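Local coordinates for cell Inhibiting Factor (CifBp) (Burkholderia pseudomallei, PDB 3GQM), which deamidates a glutamine side chain of host NEDD8 to glutamate, which abolishes cullin-RING ubiquitin ligase activity and inhibits the host cell cycle, at residues N147-V152 with H258-R263; E193-R198 with L233-D238. One frame throughout, in Å; residues are numbered along the deposited sequence.

Contact 1 (N147-V152 with H258-R263); sequences NYVVIV and HEYDFR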
ATOM      1  N   ASN A 147     -15.606  -7.794  -3.037  1.00 28.99           N
ATOM      2  CA  ASN A 147     -14.225  -7.502  -2.604  1.00 27.55           C
ATOM      3  C   ASN A 147     -14.116  -6.035  -2.202  1.00 26.33           C
ATOM      4  O   ASN A 147     -14.679  -5.161  -2.866  1.00 26.19           O
ATOM      5  CB  ASN A 147     -13.225  -7.779  -3.729  1.00 26.87           C
ATOM      6  CG  ASN A 147     -13.540  -9.054  -4.482  1.00 29.43           C
ATOM      7  OD1 ASN A 147     -13.455 -10.137  -3.928  1.00 28.67           O
ATOM      8  ND2 ASN A 147     -13.925  -8.928  -5.747  1.00 29.20           N
ATOM      9  N   TYR A 148     -13.368  -5.759  -1.140  1.00 24.99           N
ATOM     10  CA  TYR A 148     -13.070  -4.394  -0.759  1.00 24.27           C
ATOM     11  C   TYR A 148     -11.623  -4.337  -0.442  1.00 24.08           C
ATOM     12  O   TYR A 148     -11.036  -5.339  -0.001  1.00 23.50           O
ATOM     13  CB  TYR A 148     -13.828  -3.968   0.523  1.00 23.60           C
ATOM     14  CG  TYR A 148     -15.297  -3.923   0.338  1.00 27.61           C
ATOM     15  CD1 TYR A 148     -15.941  -2.737  -0.053  1.00 31.20           C
ATOM     16  CD2 TYR A 148     -16.065  -5.073   0.560  1.00 29.37           C
ATOM     17  CE1 TYR A 148     -17.323  -2.710  -0.235  1.00 33.45           C
ATOM     18  CE2 TYR A 148     -17.425  -5.054   0.412  1.00 31.41           C
ATOM     19  CZ  TYR A 148     -18.052  -3.890   0.008  1.00 34.17           C
ATOM     20  OH  TYR A 148     -19.416  -3.940  -0.131  1.00 37.42           O
ATOM     21  N   VAL A 149     -11.058  -3.162  -0.667  1.00 23.20           N
ATOM     22  CA  VAL A 149      -9.740  -2.812  -0.149  1.00 24.00           C
ATOM     23  C   VAL A 149      -9.897  -1.549   0.712  1.00 24.05           C
ATOM     24  O   VAL A 149     -10.678  -0.672   0.356  1.00 24.05           O
ATOM     25  CB  VAL A 149      -8.705  -2.641  -1.259  1.00 23.30           C
ATOM     26  CG1 VAL A 149      -9.135  -1.557  -2.296  1.00 24.15           C
ATOM     27  CG2 VAL A 149      -7.337  -2.306  -0.652  1.00 24.66           C
ATOM     28  N   VAL A 150      -9.210  -1.509   1.858  1.00 23.28           N
ATOM     29  CA  VAL A 150      -9.305  -0.406   2.806  1.00 22.50           C
ATOM     30  C   VAL A 150      -7.962   0.251   2.845  1.00 22.47           C
ATOM     31  O   VAL A 150      -6.942  -0.420   2.996  1.00 22.10           O
ATOM     32  CB  VAL A 150      -9.611  -0.891   4.228  1.00 22.99           C
ATOM     33  CG1 VAL A 150      -9.562   0.253   5.215  1.00 24.87           C
ATOM     34  CG2 VAL A 150     -10.991  -1.587   4.275  1.00 23.32           C
ATOM     35  N   ILE A 151      -7.946   1.561   2.659  1.00 22.59           N
ATOM     36  CA  ILE A 151      -6.685   2.291   2.721  1.00 24.11           C
ATOM     37  C   ILE A 151      -6.642   2.975   4.082  1.00 24.58           C
ATOM     38  O   ILE A 151      -7.611   3.644   4.521  1.00 24.32           O
ATOM     39  CB  ILE A 151      -6.468   3.269   1.493  1.00 23.84           C
ATOM     40  CG1 ILE A 151      -5.136   4.024   1.617  1.00 27.17           C
ATOM     41  CG2 ILE A 151      -7.720   4.163   1.261  1.00 24.09           C
ATOM     42  CD1 ILE A 151      -4.569   4.608   0.245  1.00 24.76           C
ATOM     43  N   VAL A 152      -5.515   2.791   4.754  1.00 23.79           N
ATOM     44  CA  VAL A 152      -5.411   3.257   6.115  1.00 23.76           C
ATOM     45  C   VAL A 152      -4.350   4.301   6.219  1.00 23.88           C
ATOM     46  O   VAL A 152      -3.182   4.108   5.798  1.00 22.98           O
ATOM     47  CB  VAL A 152      -5.089   2.064   7.110  1.00 23.48           C
ATOM     48  CG1 VAL A 152      -5.004   2.551   8.589  1.00 24.20           C
ATOM     49  CG2 VAL A 152      -6.124   1.013   6.976  1.00 24.22           C
ATOM     50  N   HIS A 258     -13.271   0.632  -0.386  1.00 27.76           N
ATOM     51  CA  HIS A 258     -13.753   0.796  -1.750  1.00 26.51           C
ATOM     52  C   HIS A 258     -13.847  -0.586  -2.350  1.00 27.21           C
ATOM     53  O   HIS A 258     -12.875  -1.352  -2.330  1.00 25.53           O
ATOM     54  CB  HIS A 258     -12.718   1.593  -2.543  1.00 25.20           C
ATOM     55  CG  HIS A 258     -13.227   2.127  -3.836  1.00 25.92           C
ATOM     56  ND1 HIS A 258     -13.637   1.312  -4.867  1.00 26.32           N
ATOM     57  CD2 HIS A 258     -13.381   3.403  -4.279  1.00 27.08           C
ATOM     58  CE1 HIS A 258     -14.035   2.060  -5.888  1.00 26.04           C
ATOM     59  NE2 HIS A 258     -13.895   3.329  -5.554  1.00 28.07           N
ATOM     60  N   GLU A 259     -14.977  -0.885  -2.974  1.00 27.12           N
ATOM     61  CA  GLU A 259     -15.106  -2.163  -3.654  1.00 27.60           C
ATOM     62  C   GLU A 259     -14.145  -2.268  -4.824  1.00 27.08           C
ATOM     63  O   GLU A 259     -13.708  -1.242  -5.401  1.00 26.67           O
ATOM     64  CB  GLU A 259     -16.544  -2.411  -4.161  1.00 27.61           C
ATOM     65  CG  GLU A 259     -17.057  -1.364  -5.130  1.00 31.68           C
ATOM     66  CD  GLU A 259     -18.544  -1.582  -5.454  1.00 38.75           C
ATOM     67  OE1 GLU A 259     -18.837  -2.575  -6.134  1.00 41.35           O
ATOM     68  OE2 GLU A 259     -19.414  -0.790  -5.001  1.00 41.75           O
ATOM     69  N   TYR A 260     -13.831  -3.511  -5.175  1.00 25.63           N
ATOM     70  CA  TYR A 260     -13.138  -3.769  -6.420  1.00 26.31           C
ATOM     71  C   TYR A 260     -13.631  -5.046  -7.066  1.00 26.26           C
ATOM     72  O   TYR A 260     -14.104  -5.990  -6.388  1.00 25.90           O
ATOM     73  CB  TYR A 260     -11.599  -3.784  -6.222  1.00 25.87           C
ATOM     74  CG  TYR A 260     -11.006  -4.962  -5.447  1.00 25.44           C
ATOM     75  CD1 TYR A 260     -10.604  -6.144  -6.106  1.00 23.20           C
ATOM     76  CD2 TYR A 260     -10.859  -4.888  -4.048  1.00 24.42           C
ATOM     77  CE1 TYR A 260     -10.050  -7.219  -5.403  1.00 24.33           C
ATOM     78  CE2 TYR A 260     -10.304  -5.953  -3.329  1.00 25.81           C
ATOM     79  CZ  TYR A 260      -9.876  -7.100  -4.007  1.00 25.16           C
ATOM     80  OH  TYR A 260      -9.358  -8.107  -3.260  1.00 24.54           O
ATOM     81  N   ASP A 261     -13.545  -5.045  -8.384  1.00 27.04           N
ATOM     82  CA  ASP A 261     -13.718  -6.232  -9.188  1.00 29.08           C
ATOM     83  C   ASP A 261     -12.421  -7.032  -9.241  1.00 28.30           C
ATOM     84  O   ASP A 261     -11.425  -6.549  -9.755  1.00 28.35           O
ATOM     85  CB  ASP A 261     -14.034  -5.842 -10.627  1.00 30.96           C
ATOM     86  CG  ASP A 261     -14.317  -7.056 -11.475  1.00 35.54           C
ATOM     87  OD1 ASP A 261     -15.485  -7.471 -11.480  1.00 45.15           O
ATOM     88  OD2 ASP A 261     -13.385  -7.620 -12.093  1.00 43.36           O
ATOM     89  N   PHE A 262     -12.435  -8.268  -8.782  1.00 27.44           N
ATOM     90  CA  PHE A 262     -11.212  -9.067  -8.877  1.00 28.26           C
ATOM     91  C   PHE A 262     -10.589  -9.271 -10.263  1.00 27.21           C
ATOM     92  O   PHE A 262      -9.359  -9.261 -10.416  1.00 26.46           O
ATOM     93  CB  PHE A 262     -11.396 -10.422  -8.178  1.00 28.44           C
ATOM     94  CG  PHE A 262     -10.150 -11.214  -8.117  1.00 30.85           C
ATOM     95  CD1 PHE A 262      -9.151 -10.873  -7.186  1.00 32.51           C
ATOM     96  CD2 PHE A 262      -9.948 -12.284  -9.003  1.00 31.34           C
ATOM     97  CE1 PHE A 262      -7.955 -11.585  -7.140  1.00 34.67           C
ATOM     98  CE2 PHE A 262      -8.768 -13.021  -8.975  1.00 33.44           C
ATOM     99  CZ  PHE A 262      -7.764 -12.686  -8.046  1.00 35.57           C
ATOM    100  N   ARG A 263     -11.407  -9.522 -11.268  1.00 27.07           N
ATOM    101  CA  ARG A 263     -10.852  -9.713 -12.631  1.00 28.03           C
ATOM    102  C   ARG A 263     -10.287  -8.423 -13.187  1.00 27.04           C
ATOM    103  O   ARG A 263      -9.323  -8.452 -13.937  1.00 27.34           O
ATOM    104  CB  ARG A 263     -11.916 -10.231 -13.624  1.00 27.79           C
ATOM    105  CG  ARG A 263     -12.350 -11.676 -13.357  1.00 30.91           C
ATOM    106  CD  ARG A 263     -13.205 -12.174 -14.565  1.00 35.87           C
ATOM    107  NE  ARG A 263     -13.827 -13.469 -14.313  1.00 37.00           N
ATOM    108  CZ  ARG A 263     -13.142 -14.616 -14.255  1.00 37.81           C
ATOM    109  NH1 ARG A 263     -13.786 -15.748 -14.021  1.00 40.39           N
ATOM    110  NH2 ARG A 263     -11.822 -14.625 -14.436  1.00 34.65           N
TER
HETATM  111  O   HOH W   1     -15.016  -9.682  -8.413  1.00 33.99           O
HETATM  112  O   HOH W   2     -16.523  -6.698  -5.586  1.00 36.53           O
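Val149 and His258 face each other as an antiparallel hydrogen-bonded pair where strands 147-154 and 253-260 run side by side: Val149 N gives a nearly straight bond to His258 O (3.1 Å, 169°), and His258 N returns a more bent one to Val149 O. One step on, Tyr148 and Glu259 form the non-hydrogen-bonded pair. There the Tyr148 ring leans obliquely against the Glu259 backbone, its CD1 3.6 Å from Glu259 N, while its hydroxyl bonds to Asp143 N. On the sheet face that carries Asn147, Val149 and Tyr260, Asn147 CB packs onto one face of the Tyr260 ring. It sits 3.4 Å from the ring centroid, a CH-pi contact over the middle of that face. Tyr260 CG stands between its own backbone N and carbonyl carbon (chi1 70°), which swings the ring back across the neighbouring strand; the edge of the ring meets Val149 N, and its hydroxyl bonds to Asp164. Both ends of the Asn147 amide are held. ND2 donates to Tyr260 O (3.0 Å), with the acceptor almost in the amide plane, while OD1 accepts from Ala167 N. A water joins Asn147 N to the same Tyr260 O, so this carbonyl receives two bonds just ahead of helix 262-273, whose N-cap is Asp261. Strand 253-260 is an outermost strand of the four-stranded antiparallel sheet of Cif, paired to 147-154; on the other side of 147-154 runs 159-165, which begins with His159, the inferred active-site histidine.

Contact 2 (E193-R198 with L233-D238); sequences EDWISR and LQIDKD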
ATOM      1  N   GLU A 193       7.999  -5.296  -2.313  1.00 25.36           N
ATOM      2  CA  GLU A 193       8.310  -6.604  -2.943  1.00 25.63           C
ATOM      3  C   GLU A 193       8.553  -7.690  -1.907  1.00 24.98           C
ATOM      4  O   GLU A 193       8.075  -8.795  -2.086  1.00 24.29           O
ATOM      5  CB  GLU A 193       9.519  -6.524  -3.879  1.00 27.24           C
ATOM      6  CG  GLU A 193       9.318  -5.500  -5.017  1.00 30.63           C
ATOM      7  CD  GLU A 193       9.939  -4.144  -4.727  1.00 34.65           C
ATOM      8  OE1 GLU A 193       9.925  -3.663  -3.569  1.00 33.70           O
ATOM      9  OE2 GLU A 193      10.435  -3.541  -5.703  1.00 37.17           O
ATOM     10  N   ASP A 194       9.323  -7.375  -0.855  1.00 24.88           N
ATOM     11  CA  ASP A 194       9.642  -8.330   0.196  1.00 24.34           C
ATOM     12  C   ASP A 194       8.388  -8.618   0.988  1.00 23.30           C
ATOM     13  O   ASP A 194       8.088  -9.773   1.289  1.00 23.45           O
ATOM     14  CB  ASP A 194      10.781  -7.796   1.106  1.00 26.02           C
ATOM     15  CG  ASP A 194      12.128  -7.736   0.377  1.00 30.05           C
ATOM     16  OD1 ASP A 194      12.369  -8.607  -0.495  1.00 38.89           O
ATOM     17  OD2 ASP A 194      12.945  -6.830   0.616  1.00 31.19           O
ATOM     18  N   TRP A 195       7.644  -7.569   1.330  1.00 23.12           N
ATOM     19  CA  TRP A 195       6.406  -7.764   2.087  1.00 23.60           C
ATOM     20  C   TRP A 195       5.468  -8.724   1.363  1.00 24.38           C
ATOM     21  O   TRP A 195       4.953  -9.708   1.955  1.00 23.61           O
ATOM     22  CB  TRP A 195       5.662  -6.453   2.375  1.00 23.18           C
ATOM     23  CG  TRP A 195       4.409  -6.752   3.167  1.00 21.46           C
ATOM     24  CD1 TRP A 195       3.128  -6.916   2.671  1.00 23.24           C
ATOM     25  CD2 TRP A 195       4.338  -7.054   4.556  1.00 22.13           C
ATOM     26  NE1 TRP A 195       2.260  -7.262   3.687  1.00 21.88           N
ATOM     27  CE2 TRP A 195       2.980  -7.333   4.861  1.00 22.36           C
ATOM     28  CE3 TRP A 195       5.297  -7.123   5.589  1.00 21.92           C
ATOM     29  CZ2 TRP A 195       2.563  -7.665   6.150  1.00 22.53           C
ATOM     30  CZ3 TRP A 195       4.877  -7.421   6.871  1.00 23.82           C
ATOM     31  CH2 TRP A 195       3.522  -7.693   7.145  1.00 21.15           C
ATOM     32  N   ILE A 196       5.233  -8.437   0.086  1.00 25.08           N
ATOM     33  CA  ILE A 196       4.335  -9.277  -0.703  1.00 27.39           C
ATOM     34  C   ILE A 196       4.911 -10.695  -0.812  1.00 28.18           C
ATOM     35  O   ILE A 196       4.213 -11.667  -0.614  1.00 28.68           O
ATOM     36  CB  ILE A 196       4.024  -8.632  -2.078  1.00 27.63           C
ATOM     37  CG1 ILE A 196       3.078  -7.441  -1.850  1.00 28.93           C
ATOM     38  CG2 ILE A 196       3.444  -9.715  -3.066  1.00 29.37           C
ATOM     39  CD1 ILE A 196       2.833  -6.586  -3.081  1.00 31.84           C
ATOM     40  N   SER A 197       6.200 -10.828  -1.044  1.00 29.21           N
ATOM     41  CA  SER A 197       6.761 -12.171  -1.163  1.00 30.86           C
ATOM     42  C   SER A 197       6.690 -13.035   0.136  1.00 30.62           C
ATOM     43  O   SER A 197       6.417 -14.230   0.086  1.00 30.14           O
ATOM     44  CB  SER A 197       8.176 -12.065  -1.643  1.00 30.91           C
ATOM     45  OG  SER A 197       8.629 -13.369  -1.967  1.00 38.52           O
ATOM     46  N   ARG A 198       6.907 -12.424   1.295  1.00 30.30           N
ATOM     47  CA  ARG A 198       6.846 -13.184   2.544  1.00 30.41           C
ATOM     48  C   ARG A 198       5.470 -13.257   3.167  1.00 28.96           C
ATOM     49  O   ARG A 198       5.106 -14.298   3.703  1.00 28.66           O
ATOM     50  CB  ARG A 198       7.810 -12.622   3.585  1.00 31.09           C
ATOM     51  CG  ARG A 198       9.243 -12.994   3.350  1.00 37.41           C
ATOM     52  CD  ARG A 198       9.778 -13.652   4.607  1.00 44.25           C
ATOM     53  NE  ARG A 198      11.126 -14.100   4.353  1.00 51.80           N
ATOM     54  CZ  ARG A 198      12.216 -13.359   4.543  1.00 54.77           C
ATOM     55  NH1 ARG A 198      12.130 -12.123   5.035  1.00 54.09           N
ATOM     56  NH2 ARG A 198      13.404 -13.876   4.246  1.00 55.40           N
ATOM     57  N   LEU A 233       2.099  -6.235  11.046  1.00 24.34           N
ATOM     58  CA  LEU A 233       2.855  -5.356  10.141  1.00 23.99           C
ATOM     59  C   LEU A 233       4.340  -5.694  10.037  1.00 24.82           C
ATOM     60  O   LEU A 233       5.041  -5.082   9.239  1.00 24.69           O
ATOM     61  CB  LEU A 233       2.656  -3.852  10.520  1.00 23.39           C
ATOM     62  CG  LEU A 233       1.190  -3.344  10.427  1.00 22.26           C
ATOM     63  CD1 LEU A 233       1.053  -1.915  10.921  1.00 22.92           C
ATOM     64  CD2 LEU A 233       0.570  -3.483   8.997  1.00 22.39           C
ATOM     65  N   GLN A 234       4.845  -6.656  10.815  1.00 24.01           N
ATOM     66  CA  GLN A 234       6.292  -6.918  10.727  1.00 24.07           C
ATOM     67  C   GLN A 234       6.510  -8.261  10.019  1.00 24.49           C
ATOM     68  O   GLN A 234       5.818  -9.240  10.296  1.00 24.04           O
ATOM     69  CB  GLN A 234       6.953  -6.897  12.117  1.00 23.59           C
ATOM     70  CG  GLN A 234       8.431  -6.617  12.096  1.00 24.15           C
ATOM     71  CD  GLN A 234       9.289  -7.846  11.849  1.00 27.91           C
ATOM     72  OE1 GLN A 234       8.957  -8.953  12.299  1.00 27.27           O
ATOM     73  NE2 GLN A 234      10.429  -7.649  11.153  1.00 24.09           N
ATOM     74  N   ILE A 235       7.479  -8.272   9.118  1.00 25.73           N
ATOM     75  CA  ILE A 235       7.630  -9.300   8.123  1.00 28.25           C
ATOM     76  C   ILE A 235       7.952 -10.668   8.739  1.00 29.59           C
ATOM     77  O   ILE A 235       7.609 -11.680   8.182  1.00 29.00           O
ATOM     78  CB  ILE A 235       8.670  -8.859   7.029  1.00 28.21           C
ATOM     79  CG1 ILE A 235       8.337  -9.514   5.659  1.00 29.05           C
ATOM     80  CG2 ILE A 235      10.160  -8.999   7.554  1.00 30.22           C
ATOM     81  CD1 ILE A 235       9.399  -9.340   4.576  1.00 30.39           C
ATOM     82  N   ASP A 236       8.613 -10.672   9.899  1.00 32.01           N
ATOM     83  CA  ASP A 236       8.860 -11.908  10.635  1.00 33.42           C
ATOM     84  C   ASP A 236       7.995 -12.035  11.880  1.00 34.07           C
ATOM     85  O   ASP A 236       8.236 -12.924  12.686  1.00 34.29           O
ATOM     86  CB  ASP A 236      10.333 -12.035  11.011  1.00 34.59           C
ATOM     87  CG  ASP A 236      11.201 -12.281   9.806  1.00 38.09           C
ATOM     88  OD1 ASP A 236      10.934 -13.248   9.059  1.00 46.32           O
ATOM     89  OD2 ASP A 236      12.127 -11.482   9.565  1.00 41.93           O
ATOM     90  N   LYS A 237       6.994 -11.163  12.029  1.00 33.70           N
ATOM     91  CA  LYS A 237       6.156 -11.126  13.246  1.00 34.47           C
ATOM     92  C   LYS A 237       7.035 -11.024  14.510  1.00 34.75           C
ATOM     93  O   LYS A 237       6.724 -11.617  15.558  1.00 34.03           O
ATOM     94  CB  LYS A 237       5.243 -12.359  13.329  1.00 34.74           C
ATOM     95  CG  LYS A 237       4.333 -12.605  12.125  1.00 35.29           C
ATOM     96  CD  LYS A 237       3.406 -13.806  12.418  1.00 37.04           C
ATOM     97  N   ASP A 238       8.119 -10.257  14.412  1.00 34.36           N
ATOM     98  CA  ASP A 238       9.098 -10.205  15.481  1.00 35.37           C
ATOM     99  C   ASP A 238       8.926  -8.980  16.408  1.00 34.87           C
ATOM    100  O   ASP A 238       9.325  -7.883  16.060  1.00 33.62           O
ATOM    101  CB  ASP A 238      10.512 -10.283  14.889  1.00 35.38           C
ATOM    102  CG  ASP A 238      11.603 -10.421  15.968  1.00 37.27           C
ATOM    103  OD1 ASP A 238      11.285 -10.429  17.176  1.00 38.83           O
ATOM    104  OD2 ASP A 238      12.791 -10.518  15.591  1.00 41.61           O
TER
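Ile235 packs against helix 192-199 in a mainly apolar contact between that helix and the loop that follows helix 222-233, with no hydrogen bond passing between the two segments. Its CG1 extends away from its own backbone N (chi1 -151°), carrying CD1 to the helix, where the methyl comes 3.6 Å from Asp194 O. CG1 itself lies between Arg198 CB, at 3.8 Å, and the Trp195 six-membered ring, whose nearest atom is CE3. The Trp195 and Ile235 side chains run antiparallel alongside one another. Beyond Ile235 CG1, the Trp195 ring meets Gln234 C and Ile235 N edge-on, while Leu233 O, at the end of helix 222-233, approaches CZ3 obliquely at 3.3 Å. The indole is fixed at its other side by a hydrogen bond from NE1 to Ile177 O, and it touches Gln179, inferred to be an active-site residue of this papain-like (clan CA) deamidase alongside Cys104 and His159. Leu233 O accepts a hydrogen bond from Gln179 NE2, so Trp195 and the end of helix 222-233 meet the same active-site residue and probably help to position it. Ile235 is itself the second residue of a type I turn from Gln234 to Lys237. Gln234 OE1 braces this turn, accepting from Asp238 N (2.6 Å, 163°) and from Asp236 N on opposite faces of the amide plane. Toward the solvent, Arg198 kinks after CB, its methylenes lying across the end of Ile235; its NH1 stays 4.3 Å from Asp236 OD1, near enough only for a loose charge attraction.

How the contacts relate
After six helices, from 29-42 to 135-139, the chain enters strand 147-154, which supplies the earlier half of contact 1, then strands 159-165 and 176-178, before reaching helix 192-199 and the first segment of contact 2. Helices 206-212 and 222-233 follow, and the 34 residues between 198 and 233 form the loop that contact 2 closes. Strand 253-260, with the start of helix 262-273, then completes contact 1, whose 105-residue loop contains all of contact 2. The two do not touch: their nearest atoms are about 8 Å apart. Contact 1 joins two sheet strands and the beginning of helix 262-273, whereas contact 2 ties helix 192-199 to the loop after helix 222-233, beside the inferred active site.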